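Local coordinates for alanine racemase (Enterococcus faecalis, PDB 3E6E), which belongs to the alanine racemase family, two-domain dimeric enzymes that join a TIM-barrel-type N-terminal domain to a largely beta C-terminal domain, at residues F63-L68 against I83-V88; S171-I176 against N206-L211; L253-R258 against I279-I284. The protein carries 1 engineered substitution. One frame throughout, in Å; residues are numbered along the deposited sequence.

How the interactions relate
From the N terminus, interaction 1 comes first: strand 62-65 pairs with strand 83-85 and closes a short loop that runs through helix 68-76 in the barrel domain. Further along the same domain, interaction 2 brings the turn after strand 165-167 back against helix 207-212; the intervening chain includes helix 179-193 and strand 201-203. Interaction 3 belongs to the C-terminal domain, where 253-258 and 279-284 are joined by 20 residues of loop and short strand, without a helix. The three loops follow one another in series, so none contains or crosses another. Interactions 1 and 2 both reach the bound DCS, their centres about 20 Å apart, and all three contacts meet the second subunit.

Interaction 1: F63-L68 against I83-V88; sequences FCVALL and ILILSV. With DCS (D-[3-hydroxy-2-methyl-5-phosphonooxymethyl-pyridin-4-ylmethyl]-N,O-cycloserylamide), chain D.
Two neighbouring parallel strands of the barrel, 62-65 and 83-85, meet here as the two arms of a beta-alpha-beta unit whose helix is 68-76. F63, C64 and V65 stand abreast of I83, L84 and I85, and the backbones are laced by bonds running alternately in the two directions. L84 N donates to F63 O at 2.7 Å, V65 N to L84 O at 3.1 Å, and the ladder ends with L86 N giving V65 O a nearly straight bond of 2.9 Å (N-H...O angle 174°). Branched V65 and I85 suit the extended backbone and point to the helix side, as does I83; V65 and I83 both pack on L74 of helix 68-76. C64 and L84 use the other side of the sheet, where C64 reaches F36 and V38 of strand 34-38.

Farther along the chains diverge, yet I85 keeps them joined. Its CG1 is anti to its own carbonyl carbon (chi1 -60°), and the extended chain beyond carries CD1 to within 3.6 Å of L68 CA, at the start of the helix, and 3.8 Å of L68 CD1. The two side chains cross at a slant. L67 occupies the N-cap position just before, and E70 of that helix accepts a bond from A66 N.

L86 works in two directions. The same CD1 touches C64 CB at 3.8 Å on one side and on the other stands over the pyridine ring of DCS, 3.6 Å from C2, while CD2 approaches the ring's methyl carbon C2A at 3.9 Å. A leucine gives this face of the ring an apolar cover. Ligand contacts made at the C-terminal ends of the parallel strands are the hallmark of TIM-barrel active sites.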
loop_
_atom_site.group_PDB
_atom_site.type_symbol
_atom_site.label_atom_id
_atom_site.label_comp_id
_atom_site.label_asym_id
_atom_site.label_seq_id
_atom_site.Cartn_x
_atom_site.Cartn_y
_atom_site.Cartn_z
ATOM N N PHE A 63 -9.064 -9.992 21.067
ATOM C CA PHE A 63 -8.438 -9.386 19.889
ATOM C C PHE A 63 -7.393 -8.300 20.130
ATOM O O PHE A 63 -7.540 -7.461 21.023
ATOM C CB PHE A 63 -9.520 -8.826 18.966
ATOM C CG PHE A 63 -10.539 -9.829 18.583
ATOM C CD1 PHE A 63 -11.684 -9.999 19.352
ATOM C CD2 PHE A 63 -10.322 -10.671 17.497
ATOM C CE1 PHE A 63 -12.609 -11.005 19.051
ATOM C CE2 PHE A 63 -11.229 -11.677 17.183
ATOM C CZ PHE A 63 -12.379 -11.846 17.965
ATOM N N CYS A 64 -6.349 -8.320 19.297
ATOM C CA CYS A 64 -5.253 -7.354 19.357
ATOM C C CYS A 64 -5.180 -6.538 18.077
ATOM O O CYS A 64 -5.217 -7.088 16.979
ATOM C CB CYS A 64 -3.922 -8.072 19.538
ATOM S SG CYS A 64 -3.817 -9.118 21.000
ATOM N N VAL A 65 -5.073 -5.227 18.230
ATOM C CA VAL A 65 -4.977 -4.322 17.098
ATOM C C VAL A 65 -3.911 -3.306 17.459
ATOM O O VAL A 65 -3.418 -3.301 18.584
ATOM C CB VAL A 65 -6.307 -3.577 16.835
ATOM C CG1 VAL A 65 -7.406 -4.569 16.513
ATOM C CG2 VAL A 65 -6.671 -2.728 18.050
ATOM N N ALA A 66 -3.558 -2.442 16.516
ATOM C CA ALA A 66 -2.544 -1.430 16.776
ATOM C C ALA A 66 -3.134 -0.070 17.083
ATOM O O ALA A 66 -2.555 0.694 17.846
ATOM C CB ALA A 66 -1.619 -1.310 15.589
ATOM N N LEU A 67 -4.290 0.228 16.494
ATOM C CA LEU A 67 -4.905 1.535 16.670
ATOM C C LEU A 67 -6.293 1.589 17.297
ATOM O O LEU A 67 -7.135 0.717 17.073
ATOM C CB LEU A 67 -4.959 2.245 15.321
ATOM C CG LEU A 67 -3.749 2.037 14.416
ATOM C CD1 LEU A 67 -3.924 2.882 13.176
ATOM C CD2 LEU A 67 -2.476 2.419 15.137
ATOM N N LEU A 68 -6.523 2.639 18.078
ATOM C CA LEU A 68 -7.805 2.830 18.714
ATOM C C LEU A 68 -8.875 2.738 17.635
ATOM O O LEU A 68 -9.938 2.154 17.838
ATOM C CB LEU A 68 -7.850 4.197 19.392
ATOM C CG LEU A 68 -9.220 4.572 19.957
ATOM C CD1 LEU A 68 -9.835 3.383 20.707
ATOM C CD2 LEU A 68 -9.070 5.779 20.866
ATOM N N ILE A 83 -10.844 -6.385 23.619
ATOM C CA ILE A 83 -10.079 -5.831 22.513
ATOM C C ILE A 83 -8.897 -5.056 23.075
ATOM O O ILE A 83 -9.061 -3.968 23.623
ATOM C CB ILE A 83 -10.917 -4.852 21.663
ATOM C CG1 ILE A 83 -12.120 -5.571 21.040
ATOM C CG2 ILE A 83 -10.049 -4.247 20.592
ATOM C CD1 ILE A 83 -13.030 -4.655 20.227
ATOM N N LEU A 84 -7.701 -5.611 22.941
ATOM C CA LEU A 84 -6.512 -4.933 23.440
ATOM C C LEU A 84 -5.754 -4.154 22.363
ATOM O O LEU A 84 -5.465 -4.674 21.285
ATOM C CB LEU A 84 -5.556 -5.941 24.077
ATOM C CG LEU A 84 -4.114 -5.454 24.209
ATOM C CD1 LEU A 84 -4.048 -4.224 25.076
ATOM C CD2 LEU A 84 -3.265 -6.566 24.766
ATOM N N ILE A 85 -5.436 -2.904 22.676
ATOM C CA ILE A 85 -4.687 -2.054 21.779
ATOM C C ILE A 85 -3.250 -2.255 22.219
ATOM O O ILE A 85 -2.890 -1.934 23.353
ATOM C CB ILE A 85 -5.087 -0.579 21.940
ATOM C CG1 ILE A 85 -6.579 -0.413 21.642
ATOM C CG2 ILE A 85 -4.268 0.293 20.991
ATOM C CD1 ILE A 85 -7.069 1.019 21.746
ATOM N N LEU A 86 -2.443 -2.800 21.310
ATOM C CA LEU A 86 -1.036 -3.117 21.556
ATOM C C LEU A 86 -0.052 -1.972 21.726
ATOM O O LEU A 86 1.035 -2.189 22.259
ATOM C CB LEU A 86 -0.510 -4.039 20.455
ATOM C CG LEU A 86 -1.128 -5.428 20.392
ATOM C CD1 LEU A 86 -0.617 -6.161 19.157
ATOM C CD2 LEU A 86 -0.793 -6.185 21.667
ATOM N N SER A 87 -0.381 -0.773 21.260
ATOM C CA SER A 87 0.552 0.336 21.438
ATOM C C SER A 87 -0.027 1.380 22.373
ATOM O O SER A 87 -1.144 1.242 22.863
ATOM C CB SER A 87 0.912 1.006 20.108
ATOM O OG SER A 87 1.937 1.984 20.299
ATOM N N VAL A 88 0.749 2.423 22.628
ATOM C CA VAL A 88 0.278 3.477 23.491
ATOM C C VAL A 88 -0.866 4.169 22.752
ATOM O O VAL A 88 -0.923 4.136 21.524
ATOM C CB VAL A 88 1.414 4.470 23.789
ATOM C CG1 VAL A 88 2.583 3.727 24.388
ATOM C CG2 VAL A 88 1.862 5.148 22.525
HETATM N N1 DCS D . 2.113 -8.939 19.828
HETATM C C2 DCS D . 2.636 -7.626 19.588
HETATM C C2A DCS D . 2.938 -6.681 20.734
HETATM C C3 DCS D . 2.861 -7.256 18.257
HETATM O O3 DCS D . 3.349 -6.035 17.943
HETATM C C4 DCS D . 2.554 -8.208 17.202
HETATM C C4A DCS D . 2.801 -7.822 15.757
HETATM C C5 DCS D . 2.025 -9.526 17.560
HETATM C C6 DCS D . 1.819 -9.851 18.854
HETATM C C5A DCS D . 1.684 -10.583 16.539
HETATM O O4P DCS D . 2.893 -11.020 15.913
HETATM P P DCS D . 2.994 -12.129 14.775
HETATM O O1P DCS D . 2.491 -13.361 15.351
HETATM O O2P DCS D . 2.207 -11.697 13.624
HETATM O O3P DCS D . 4.403 -12.268 14.422
HETATM N N DCS D . 4.259 -7.454 15.551
HETATM C CA DCS D . 4.732 -7.061 14.291
HETATM C C DCS D . 5.040 -5.724 13.902
HETATM O O DCS D . 4.891 -4.611 14.678
HETATM N ND DCS D . 5.494 -5.741 12.673
HETATM O OG DCS D . 5.495 -7.045 12.223
HETATM C CB DCS D . 5.030 -7.841 13.209
#

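Interaction 2: S171-I176 against N206-L211; sequences STADEI and NSATAL. With DCS (D-[3-hydroxy-2-methyl-5-phosphonooxymethyl-pyridin-4-ylmethyl]-N,O-cycloserylamide), chain D.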
loop_
_atom_site.group_PDB
_atom_site.type_symbol
_atom_site.label_atom_id
_atom_site.label_comp_id
_atom_site.label_asym_id
_atom_site.label_seq_id
_atom_site.Cartn_x
_atom_site.Cartn_y
_atom_site.Cartn_z
ATOM N N SER A 171 11.778 -10.418 19.971
ATOM C CA SER A 171 12.297 -9.889 18.723
ATOM C C SER A 171 13.033 -10.928 17.903
ATOM O O SER A 171 13.315 -10.700 16.731
ATOM C CB SER A 171 13.238 -8.714 18.986
ATOM O OG SER A 171 14.436 -9.134 19.623
ATOM N N THR A 172 13.336 -12.070 18.516
ATOM C CA THR A 172 14.067 -13.141 17.842
ATOM C C THR A 172 13.447 -14.518 17.991
ATOM O O THR A 172 14.128 -15.518 17.802
ATOM C CB THR A 172 15.517 -13.242 18.375
ATOM O OG1 THR A 172 15.488 -13.430 19.795
ATOM C CG2 THR A 172 16.287 -11.979 18.057
ATOM N N ALA A 173 12.160 -14.580 18.310
ATOM C CA ALA A 173 11.485 -15.864 18.508
ATOM C C ALA A 173 11.447 -16.752 17.278
ATOM O O ALA A 173 11.320 -17.967 17.399
ATOM C CB ALA A 173 10.073 -15.635 19.009
ATOM N N ASP A 174 11.542 -16.160 16.093
ATOM C CA ASP A 174 11.502 -16.961 14.873
ATOM C C ASP A 174 12.899 -17.296 14.378
ATOM O O ASP A 174 13.065 -17.797 13.269
ATOM C CB ASP A 174 10.733 -16.223 13.774
ATOM C CG ASP A 174 11.464 -14.992 13.277
ATOM O OD1 ASP A 174 11.858 -14.141 14.106
ATOM O OD2 ASP A 174 11.648 -14.871 12.055
ATOM N N GLU A 175 13.904 -17.029 15.209
ATOM C CA GLU A 175 15.290 -17.298 14.838
ATOM C C GLU A 175 15.756 -18.665 15.344
ATOM O O GLU A 175 15.342 -19.115 16.410
ATOM C CB GLU A 175 16.189 -16.201 15.403
ATOM C CG GLU A 175 17.305 -15.738 14.468
ATOM C CD GLU A 175 16.824 -14.747 13.414
ATOM O OE1 GLU A 175 16.129 -13.770 13.776
ATOM O OE2 GLU A 175 17.155 -14.940 12.228
ATOM N N ILE A 176 16.611 -19.327 14.572
ATOM C CA ILE A 176 17.127 -20.643 14.939
ATOM C C ILE A 176 17.895 -20.533 16.246
ATOM O O ILE A 176 17.710 -21.342 17.154
ATOM C CB ILE A 176 18.082 -21.183 13.865
ATOM C CG1 ILE A 176 17.339 -21.328 12.537
ATOM C CG2 ILE A 176 18.684 -22.501 14.314
ATOM C CD1 ILE A 176 18.234 -21.701 11.367
ATOM N N ASN A 206 3.980 -15.083 20.623
ATOM C CA ASN A 206 3.494 -14.656 19.313
ATOM C C ASN A 206 3.520 -15.880 18.413
ATOM O O ASN A 206 3.889 -16.980 18.858
ATOM C CB ASN A 206 4.359 -13.528 18.710
ATOM C CG ASN A 206 5.782 -13.965 18.367
ATOM O OD1 ASN A 206 6.594 -13.153 17.917
ATOM N ND2 ASN A 206 6.088 -15.235 18.579
ATOM N N SER A 207 3.071 -15.677 17.210
ATOM C CA SER A 207 3.173 -16.668 16.205
ATOM C C SER A 207 4.390 -17.520 16.334
ATOM O O SER A 207 4.316 -18.670 16.572
ATOM C CB SER A 207 3.063 -16.015 14.856
ATOM O OG SER A 207 1.764 -15.902 14.491
ATOM N N ALA A 208 5.511 -16.900 16.149
ATOM C CA ALA A 208 6.795 -17.562 16.260
ATOM C C ALA A 208 6.980 -18.292 17.596
ATOM O O ALA A 208 7.144 -19.514 17.607
ATOM C CB ALA A 208 7.922 -16.547 16.061
ATOM N N THR A 209 6.944 -17.558 18.714
ATOM C CA THR A 209 7.162 -18.171 20.032
ATOM C C THR A 209 6.229 -19.341 20.295
ATOM O O THR A 209 6.664 -20.369 20.798
ATOM C CB THR A 209 7.030 -17.148 21.221
ATOM O OG1 THR A 209 5.694 -17.154 21.719
ATOM C CG2 THR A 209 7.383 -15.731 20.782
ATOM N N ALA A 210 4.956 -19.188 19.931
ATOM C CA ALA A 210 3.967 -20.243 20.135
ATOM C C ALA A 210 4.317 -21.521 19.388
ATOM O O ALA A 210 4.188 -22.624 19.915
ATOM C CB ALA A 210 2.587 -19.760 19.705
ATOM N N LEU A 211 4.756 -21.371 18.148
ATOM C CA LEU A 211 5.112 -22.526 17.355
ATOM C C LEU A 211 6.362 -23.221 17.877
ATOM O O LEU A 211 6.316 -24.396 18.245
ATOM C CB LEU A 211 5.308 -22.101 15.900
ATOM C CG LEU A 211 4.037 -21.610 15.191
ATOM C CD1 LEU A 211 4.398 -20.998 13.867
ATOM C CD2 LEU A 211 3.063 -22.768 14.998
HETATM N N1 DCS D . 2.113 -8.939 19.828
HETATM C C2 DCS D . 2.636 -7.626 19.588
HETATM C C2A DCS D . 2.938 -6.681 20.734
HETATM C C3 DCS D . 2.861 -7.256 18.257
HETATM O O3 DCS D . 3.349 -6.035 17.943
HETATM C C4 DCS D . 2.554 -8.208 17.202
HETATM C C4A DCS D . 2.801 -7.822 15.757
HETATM C C5 DCS D . 2.025 -9.526 17.560
HETATM C C6 DCS D . 1.819 -9.851 18.854
HETATM C C5A DCS D . 1.684 -10.583 16.539
HETATM O O4P DCS D . 2.893 -11.020 15.913
HETATM P P DCS D . 2.994 -12.129 14.775
HETATM O O1P DCS D . 2.491 -13.361 15.351
HETATM O O2P DCS D . 2.207 -11.697 13.624
HETATM O O3P DCS D . 4.403 -12.268 14.422
HETATM N N DCS D . 4.259 -7.454 15.551
HETATM C CA DCS D . 4.732 -7.061 14.291
HETATM C C DCS D . 5.040 -5.724 13.902
HETATM O O DCS D . 4.891 -4.611 14.678
HETATM N ND DCS D . 5.494 -5.741 12.673
HETATM O OG DCS D . 5.495 -7.045 12.223
HETATM C CB DCS D . 5.030 -7.841 13.209
#
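D174 touches A208 with the first carbon of its side chain, and its course outward shows how this turn meets the helix. CB rests 3.6 Å from A208 CB, an apolar touch between two small groups. At the next atom the chain already leaves: chi1 of 68° sets CG between the backbone N and the carbonyl carbon, and CG lies 4.8 Å from A208 CB. The carboxylate beyond is thus kept off the helix, and its OD2 forms a salt bridge with K236, a lysine that E175 also holds.

The corner is a type I beta turn from T172 to E175, closed by E175 N to T172 O at 3.0 Å. A173 and D174 are its central residues, and A208 CB presses against the peptide joining them, 3.6 Å from D174 N. A173 CB lies 3.8 Å from A208 CB; alanines allow backbone and helix to come this close.

S207, beside A208 in the chain, serves the ligand instead. Its N donates to DCS O1P at 3.0 Å, although that oxygen is less surely placed; the bond is consistent with a helix N terminus partly offsetting the phosphate's charge. The helix is thus flanked by the turn and, through S207 and A210, by strand 220-223, while A173 also rests on F181 of helix 179-193.

Interaction 3: L253-R258 against I279-I284; sequences LIHVKR and IGTVPI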
loop_
_atom_site.group_PDB
_atom_site.type_symbol
_atom_site.label_atom_id
_atom_site.label_comp_id
_atom_site.label_asym_id
_atom_site.label_seq_id
_atom_site.Cartn_x
_atom_site.Cartn_y
_atom_site.Cartn_z
ATOM N N LEU A 253 -5.971 -11.695 -18.182
ATOM C CA LEU A 253 -5.475 -11.086 -19.405
ATOM C C LEU A 253 -6.526 -10.177 -20.018
ATOM O O LEU A 253 -7.647 -10.604 -20.273
ATOM C CB LEU A 253 -5.111 -12.182 -20.397
ATOM C CG LEU A 253 -3.886 -12.997 -20.010
ATOM C CD1 LEU A 253 -3.731 -14.165 -20.943
ATOM C CD2 LEU A 253 -2.660 -12.106 -20.044
ATOM N N ILE A 254 -6.161 -8.920 -20.242
ATOM C CA ILE A 254 -7.077 -7.958 -20.837
ATOM C C ILE A 254 -6.576 -7.533 -22.220
ATOM O O ILE A 254 -7.294 -6.873 -22.970
ATOM C CB ILE A 254 -7.249 -6.699 -19.938
ATOM C CG1 ILE A 254 -5.924 -5.953 -19.799
ATOM C CG2 ILE A 254 -7.739 -7.111 -18.553
ATOM C CD1 ILE A 254 -6.061 -4.656 -19.034
ATOM N N HIS A 255 -5.343 -7.916 -22.552
ATOM C CA HIS A 255 -4.739 -7.595 -23.846
ATOM C C HIS A 255 -3.728 -8.669 -24.250
ATOM O O HIS A 255 -2.929 -9.124 -23.421
ATOM C CB HIS A 255 -4.023 -6.245 -23.805
ATOM C CG HIS A 255 -3.634 -5.730 -25.157
ATOM N ND1 HIS A 255 -2.467 -5.028 -25.383
ATOM C CD2 HIS A 255 -4.283 -5.769 -26.347
ATOM C CE1 HIS A 255 -2.415 -4.657 -26.650
ATOM N NE2 HIS A 255 -3.504 -5.094 -27.257
ATOM N N VAL A 256 -3.761 -9.066 -25.521
ATOM C CA VAL A 256 -2.856 -10.086 -26.035
ATOM C C VAL A 256 -2.377 -9.709 -27.435
ATOM O O VAL A 256 -3.168 -9.336 -28.300
ATOM C CB VAL A 256 -3.545 -11.458 -26.127
ATOM C CG1 VAL A 256 -2.556 -12.503 -26.634
ATOM C CG2 VAL A 256 -4.117 -11.857 -24.777
ATOM N N LYS A 257 -1.079 -9.823 -27.658
ATOM C CA LYS A 257 -0.520 -9.486 -28.942
ATOM C C LYS A 257 0.710 -10.321 -29.215
ATOM O O LYS A 257 1.216 -11.012 -28.333
ATOM C CB LYS A 257 -0.146 -8.000 -28.988
ATOM C CG LYS A 257 0.886 -7.572 -27.965
ATOM C CD LYS A 257 1.296 -6.116 -28.166
ATOM C CE LYS A 257 2.146 -5.589 -26.988
ATOM N NZ LYS A 257 1.358 -5.484 -25.715
ATOM N N ARG A 258 1.176 -10.266 -30.456
ATOM C CA ARG A 258 2.374 -10.981 -30.848
ATOM C C ARG A 258 3.280 -9.836 -31.266
ATOM O O ARG A 258 2.823 -8.896 -31.911
ATOM C CB ARG A 258 2.097 -11.909 -32.042
ATOM C CG ARG A 258 3.032 -13.124 -32.129
ATOM C CD ARG A 258 3.196 -13.655 -33.555
ATOM N NE ARG A 258 1.942 -14.138 -34.137
ATOM C CZ ARG A 258 1.428 -13.701 -35.289
ATOM N NH1 ARG A 258 2.056 -12.767 -35.991
ATOM N NH2 ARG A 258 0.283 -14.195 -35.742
ATOM N N ILE A 279 2.786 -11.530 -25.935
ATOM C CA ILE A 279 2.769 -10.696 -24.743
ATOM C C ILE A 279 1.353 -10.447 -24.204
ATOM O O ILE A 279 0.443 -10.086 -24.953
ATOM C CB ILE A 279 3.438 -9.326 -25.052
ATOM C CG1 ILE A 279 4.902 -9.529 -25.453
ATOM C CG2 ILE A 279 3.336 -8.401 -23.858
ATOM C CD1 ILE A 279 5.781 -10.144 -24.368
ATOM N N GLY A 280 1.178 -10.643 -22.898
ATOM C CA GLY A 280 -0.116 -10.426 -22.268
ATOM C C GLY A 280 -0.042 -9.221 -21.353
ATOM O O GLY A 280 1.032 -8.895 -20.841
ATOM N N THR A 281 -1.164 -8.539 -21.151
ATOM C CA THR A 281 -1.178 -7.370 -20.284
ATOM C C THR A 281 -2.191 -7.614 -19.181
ATOM O O THR A 281 -3.344 -7.944 -19.442
ATOM C CB THR A 281 -1.551 -6.083 -21.057
ATOM O OG1 THR A 281 -0.585 -5.845 -22.079
ATOM C CG2 THR A 281 -1.551 -4.875 -20.134
ATOM N N VAL A 282 -1.735 -7.450 -17.945
ATOM C CA VAL A 282 -2.562 -7.668 -16.765
ATOM C C VAL A 282 -2.811 -6.363 -15.999
ATOM O O VAL A 282 -1.867 -5.632 -15.678
ATOM C CB VAL A 282 -1.879 -8.685 -15.837
ATOM C CG1 VAL A 282 -2.777 -8.996 -14.655
ATOM C CG2 VAL A 282 -1.538 -9.951 -16.618
ATOM N N PRO A 283 -4.083 -6.064 -15.687
ATOM C CA PRO A 283 -4.508 -4.859 -14.966
ATOM C C PRO A 283 -4.198 -4.779 -13.460
ATOM O O PRO A 283 -5.083 -4.522 -12.632
ATOM C CB PRO A 283 -6.006 -4.789 -15.273
ATOM C CG PRO A 283 -6.383 -6.212 -15.369
ATOM C CD PRO A 283 -5.254 -6.804 -16.185
ATOM N N ILE A 284 -2.927 -4.984 -13.121
ATOM C CA ILE A 284 -2.469 -4.911 -11.739
ATOM C C ILE A 284 -1.083 -4.297 -11.772
ATOM O O ILE A 284 -0.223 -4.738 -12.537
ATOM C CB ILE A 284 -2.411 -6.310 -11.081
ATOM C CG1 ILE A 284 -2.042 -6.177 -9.605
ATOM C CG2 ILE A 284 -1.419 -7.200 -11.815
ATOM C CD1 ILE A 284 -1.962 -7.522 -8.878
#
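I254 CD1 stands over the face of the P283 ring, 3.8 Å from P283 CB, and I254 CG2 meets the rim of the ring at P283 CD, 3.4 Å away. A chi1 of 63° puts CG1 between the backbone N and the carbonyl carbon, and both branches meet the proline. P283 centres an inverse gamma turn, a bend suited to its fixed phi.

From there the chains run antiparallel. I254 N donates almost straight to T281 O at 3.1 Å (N-H...O angle 177°), T281 N returns a more bent bond to H255 O (144°), and farther along K257 N donates to I279 O at 3.1 Å and I279 N to K257 O at 2.9 Å. On one side of the sheet L253 CD2 lies 3.8 Å from G280 CA, over a residue with no side chain to hold it off.

The other side carries polar groups among aliphatic carbon. H255 and T281 cross aslant, H255 CB 3.7 Å from T281 CB. T281 OG1 stands at the edge of the imidazole, near its plane. K257 runs at a slant across I279 and T281, its NZ 4.0 Å from I279 CG2. H255 ND1, K257 NZ and T281 OG1 all bond to the carbonyl oxygen of R139 of the second subunit, and K257 also to G138 O there. As a carbonyl only accepts, all three are expected to be donors, which implies a proton on H255 ND1. Three donors thus converge on a residue of the ligand pocket, tying this sheet to the partner's barrel.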